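Local structure of Ras-related protein Rab-21 (Homo sapiens, 1Z08) at residues 130-133 with 134-137; 161-164 with 165-168. The protein belongs to the Rab branch of the Ras family and holds phosphoaminophosphonic acid-guanylate ester together with a magnesium ion in its P-loop fold. The protein carries 1 engineered substitution. All blocks are in the same frame, centred on the assembly; numbering follows the deposited sequence.

Contact 1. Residues 130-133 with 134-137; sequences SIQE and AESY
I131 and E135, one helical turn apart, set their side chains alongside each other in a van der Waals contact: the CG2 methyl of I131 lies against the E135 carboxylate, 3.6 Å from OE2. Torsions explain the match. In I131 it is CG2 that stands anti to the backbone N (CG1 has chi1 -67°), while the extended E135 chain runs back past the I131 carbonyl, its CG lying 3.3 Å from I131 O. A water joins E135 to its other neighbour. It donates to E135 OE1 at 3.0 Å and accepts a weak, long bond from NE2 of Q132; the amide and the carboxylate themselves are turned 61° apart and stay 4.0 Å from each other, NE2 to OE1.

The helix start is a textbook N-cap. OG of S130 accepts from the amide N of E133 at 2.9 Å, serving a first-turn N-H that lacks the i-4 carbonyl of a preceding helical turn. The reciprocal bond of a capping box is missing: the extended E133 chain (chi1 -179°) keeps OE1 4.8 Å from S130 N, and OE2 bonds instead to NE2 of Q95. Backbone bonds follow in regular i to i+4 order, from A134 N to S130 O at 3.0 Å through to Y137 N and E133 O at 2.8 Å.

In this part of the helix, A134 is the buried side chain, wedged between F94 of helix 91-108 and H145 of strand 144-148. E133 and Y137 also lean on helix 91-108, whereas I131 and E135 touch H147, fitting the helix into the beta-alpha-beta crossover from strand 113-119 to strand 144-148.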
loop_
_atom_site.group_PDB
_atom_site.type_symbol
_atom_site.label_atom_id
_atom_site.label_comp_id
_atom_site.label_asym_id
_atom_site.label_seq_id
_atom_site.Cartn_x
_atom_site.Cartn_y
_atom_site.Cartn_z
ATOM N N SER A 130 16.147 0.642 7.138
ATOM C CA SER A 130 16.159 1.641 8.202
ATOM C C SER A 130 14.774 2.276 8.356
ATOM O O SER A 130 14.273 2.902 7.420
ATOM C CB SER A 130 17.204 2.722 7.890
ATOM O OG SER A 130 16.999 3.888 8.671
ATOM N N ILE A 131 14.160 2.112 9.528
ATOM C CA ILE A 131 12.875 2.762 9.823
ATOM C C ILE A 131 13.016 4.276 9.676
ATOM O O ILE A 131 12.164 4.934 9.074
ATOM C CB ILE A 131 12.351 2.429 11.243
ATOM C CG1 ILE A 131 11.988 0.944 11.351
ATOM C CG2 ILE A 131 11.131 3.301 11.600
ATOM C CD1 ILE A 131 11.527 0.507 12.729
ATOM N N GLN A 132 14.106 4.816 10.213
ATOM C CA GLN A 132 14.337 6.254 10.187
ATOM C C GLN A 132 14.479 6.797 8.768
ATOM O O GLN A 132 13.913 7.846 8.451
ATOM C CB GLN A 132 15.535 6.630 11.066
ATOM C CG GLN A 132 15.317 6.299 12.550
ATOM C CD GLN A 132 14.099 6.990 13.134
ATOM O OE1 GLN A 132 14.089 8.207 13.317
ATOM N NE2 GLN A 132 13.062 6.214 13.432
ATOM N N GLU A 133 15.210 6.076 7.919
ATOM C CA GLU A 133 15.351 6.447 6.511
ATOM C C GLU A 133 14.006 6.398 5.783
ATOM O O GLU A 133 13.671 7.317 5.028
ATOM C CB GLU A 133 16.367 5.543 5.798
ATOM C CG GLU A 133 16.572 5.892 4.318
ATOM C CD GLU A 133 17.538 4.963 3.596
ATOM O OE1 GLU A 133 18.041 4.006 4.214
ATOM O OE2 GLU A 133 17.793 5.197 2.396
ATOM N N ALA A 134 13.248 5.325 6.013
ATOM C CA ALA A 134 11.944 5.137 5.362
ATOM C C ALA A 134 10.940 6.215 5.753
ATOM O O ALA A 134 10.251 6.774 4.890
ATOM C CB ALA A 134 11.389 3.750 5.665
ATOM N N GLU A 135 10.862 6.505 7.050
ATOM C CA GLU A 135 9.952 7.527 7.566
ATOM C C GLU A 135 10.352 8.913 7.081
ATOM O O GLU A 135 9.499 9.688 6.633
ATOM C CB GLU A 135 9.898 7.493 9.095
ATOM C CG GLU A 135 9.163 6.285 9.657
ATOM C CD GLU A 135 8.987 6.347 11.157
ATOM O OE1 GLU A 135 9.569 7.248 11.803
ATOM O OE2 GLU A 135 8.267 5.481 11.693
ATOM N N SER A 136 11.651 9.208 7.163
ATOM C CA SER A 136 12.206 10.467 6.663
ATOM C C SER A 136 11.891 10.654 5.180
ATOM O O SER A 136 11.424 11.723 4.772
ATOM C CB SER A 136 13.720 10.528 6.889
ATOM O OG SER A 136 14.278 11.674 6.261
ATOM N N TYR A 137 12.130 9.612 4.384
ATOM C CA TYR A 137 11.834 9.679 2.960
ATOM C C TYR A 137 10.350 9.948 2.722
ATOM O O TYR A 137 9.994 10.830 1.937
ATOM C CB TYR A 137 12.285 8.414 2.213
ATOM C CG TYR A 137 11.852 8.439 0.767
ATOM C CD1 TYR A 137 12.480 9.279 -0.151
ATOM C CD2 TYR A 137 10.786 7.655 0.326
ATOM C CE1 TYR A 137 12.070 9.324 -1.481
ATOM C CE2 TYR A 137 10.366 7.696 -1.001
ATOM C CZ TYR A 137 11.013 8.531 -1.895
ATOM O OH TYR A 137 10.609 8.573 -3.210
HETATM O O HOH W 1 10.507 8.297 14.487
#

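Contact 2. Residues 161-164 with 165-168; sequences LDLC and KRMI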
loop_
_atom_site.group_PDB
_atom_site.type_symbol
_atom_site.label_atom_id
_atom_site.label_comp_id
_atom_site.label_asym_id
_atom_site.label_seq_id
_atom_site.Cartn_x
_atom_site.Cartn_y
_atom_site.Cartn_z
ATOM N N LEU A 161 -7.958 2.549 6.766
ATOM C CA LEU A 161 -8.782 3.558 7.437
ATOM C C LEU A 161 -8.159 4.946 7.312
ATOM O O LEU A 161 -8.846 5.909 6.970
ATOM C CB LEU A 161 -9.013 3.201 8.915
ATOM C CG LEU A 161 -9.780 4.210 9.788
ATOM C CD1 LEU A 161 -11.226 4.358 9.332
ATOM C CD2 LEU A 161 -9.726 3.820 11.261
ATOM N N ASP A 162 -6.856 5.040 7.578
ATOM C CA ASP A 162 -6.145 6.312 7.498
ATOM C C ASP A 162 -6.086 6.839 6.066
ATOM O O ASP A 162 -6.268 8.034 5.839
ATOM C CB ASP A 162 -4.734 6.201 8.083
ATOM C CG ASP A 162 -4.138 7.556 8.424
ATOM O OD1 ASP A 162 -3.060 7.890 7.888
ATOM O OD2 ASP A 162 -4.757 8.294 9.221
ATOM N N LEU A 163 -5.845 5.945 5.107
ATOM C CA LEU A 163 -5.811 6.327 3.695
ATOM C C LEU A 163 -7.152 6.912 3.256
ATOM O O LEU A 163 -7.190 7.930 2.568
ATOM C CB LEU A 163 -5.392 5.146 2.803
ATOM C CG LEU A 163 -5.315 5.321 1.276
ATOM C CD1 LEU A 163 -4.421 6.470 0.840
ATOM C CD2 LEU A 163 -4.852 4.035 0.629
ATOM N N CYS A 164 -8.240 6.271 3.680
ATOM C CA CYS A 164 -9.598 6.742 3.400
ATOM C C CYS A 164 -9.861 8.127 3.993
ATOM O O CYS A 164 -10.440 8.987 3.327
ATOM C CB CYS A 164 -10.631 5.739 3.916
ATOM S SG CYS A 164 -10.764 4.239 2.926
ATOM N N LYS A 165 -9.433 8.333 5.239
ATOM C CA LYS A 165 -9.566 9.629 5.909
ATOM C C LYS A 165 -8.834 10.723 5.142
ATOM O O LYS A 165 -9.362 11.818 4.959
ATOM C CB LYS A 165 -9.022 9.566 7.337
ATOM C CG LYS A 165 -9.888 8.813 8.322
ATOM C CD LYS A 165 -9.256 8.875 9.705
ATOM C CE LYS A 165 -9.927 7.926 10.677
ATOM N NZ LYS A 165 -9.204 7.919 11.979
ATOM N N ARG A 166 -7.618 10.415 4.701
ATOM C CA ARG A 166 -6.799 11.362 3.949
ATOM C C ARG A 166 -7.374 11.652 2.559
ATOM O O ARG A 166 -7.276 12.779 2.070
ATOM C CB ARG A 166 -5.361 10.857 3.836
ATOM C CG ARG A 166 -4.588 10.797 5.153
ATOM C CD ARG A 166 -3.316 9.962 5.009
ATOM N NE ARG A 166 -2.422 10.506 3.986
ATOM C CZ ARG A 166 -1.555 9.789 3.274
ATOM N NH1 ARG A 166 -1.457 8.477 3.451
ATOM N NH2 ARG A 166 -0.795 10.387 2.366
ATOM N N MET A 167 -7.972 10.640 1.929
ATOM C CA MET A 167 -8.615 10.823 0.619
ATOM C C MET A 167 -9.918 11.625 0.708
ATOM O O MET A 167 -10.269 12.356 -0.224
ATOM C CB MET A 167 -8.848 9.480 -0.080
ATOM C CG MET A 167 -7.562 8.800 -0.548
ATOM S SD MET A 167 -7.802 7.237 -1.422
ATOM C CE MET A 167 -8.717 6.275 -0.217
ATOM N N ILE A 168 -10.631 11.476 1.825
ATOM C CA ILE A 168 -11.827 12.275 2.104
ATOM C C ILE A 168 -11.441 13.744 2.317
ATOM O O ILE A 168 -12.154 14.650 1.876
ATOM C CB ILE A 168 -12.616 11.729 3.329
ATOM C CG1 ILE A 168 -13.285 10.392 2.989
ATOM C CG2 ILE A 168 -13.675 12.733 3.813
ATOM C CD1 ILE A 168 -13.776 9.608 4.201
HETATM O O HOH W 2 -6.598 7.231 11.189
#
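L163 and M167 form the close-packed side of this part of the helix. The thioether of M167 is bent at its last torsion (chi3 -57°), which folds the terminal methyl back over the preceding turn: CE reaches CG of L163 at 3.8 Å and also approaches the L163 carbonyl, while SG of C164 lies somewhat further from the same CE, at 4.3 Å. All three side chains are buried, and the surroundings are largely apolar: L163 and M167 meet C113 and V9, and C164 and M167 meet L57.

Towards solvent the packing gives way to charge and water. K165 stretches out almost straight, so that its CE lies 3.8 Å from CG of L161 and its aliphatic part leans on that leucine. Its NZ does not meet D162 directly; a water accepts from NZ at 2.8 Å and donates to OD2 of D162 at 2.9 Å, bridging the two opposite charges.

Between these sides runs a polar flank tied to strands 113-119 and 144-148. OD1 of D162 touches the CD methylene of R166 at 3.6 Å, with carboxylate and guanidinium planes 35° apart, but the two groups share the hydroxyl of Y146, which bonds to both OD1 and NH1. NH2 of R166 goes on to the carbonyl of L114, anchoring the guanidinium at the sheet.

Such an amphipathic helix, largely apolar on the side turned to the strands, with a charged flank whose R166 also reaches the sheet, is what the Ras fold places at its C-terminal end: helix 156-168 packs across strands 5-12, 54-61 and 113-119 of the central sheet.

Both contacts span about two turns of helix built on the same backbone pattern, yet they stand at different depths and on opposite faces of the central sheet, with centres 22 Å apart and nearest atoms about 11 Å apart. Contact 1 begins its helix and is largely a surface arrangement, marked by the N-cap and one buried alanine. Contact 2 lies near the end of its helix and is partly buried. Both carry a water bridge on the solvent side, weak on the Q132 leg in contact 1, but contact 2 adds a buried apolar side of L163, C164 and M167. Strand 113-119 relates the two: it leads into the crossover that contains helix 131-140, and it also receives side chains from helix 156-168.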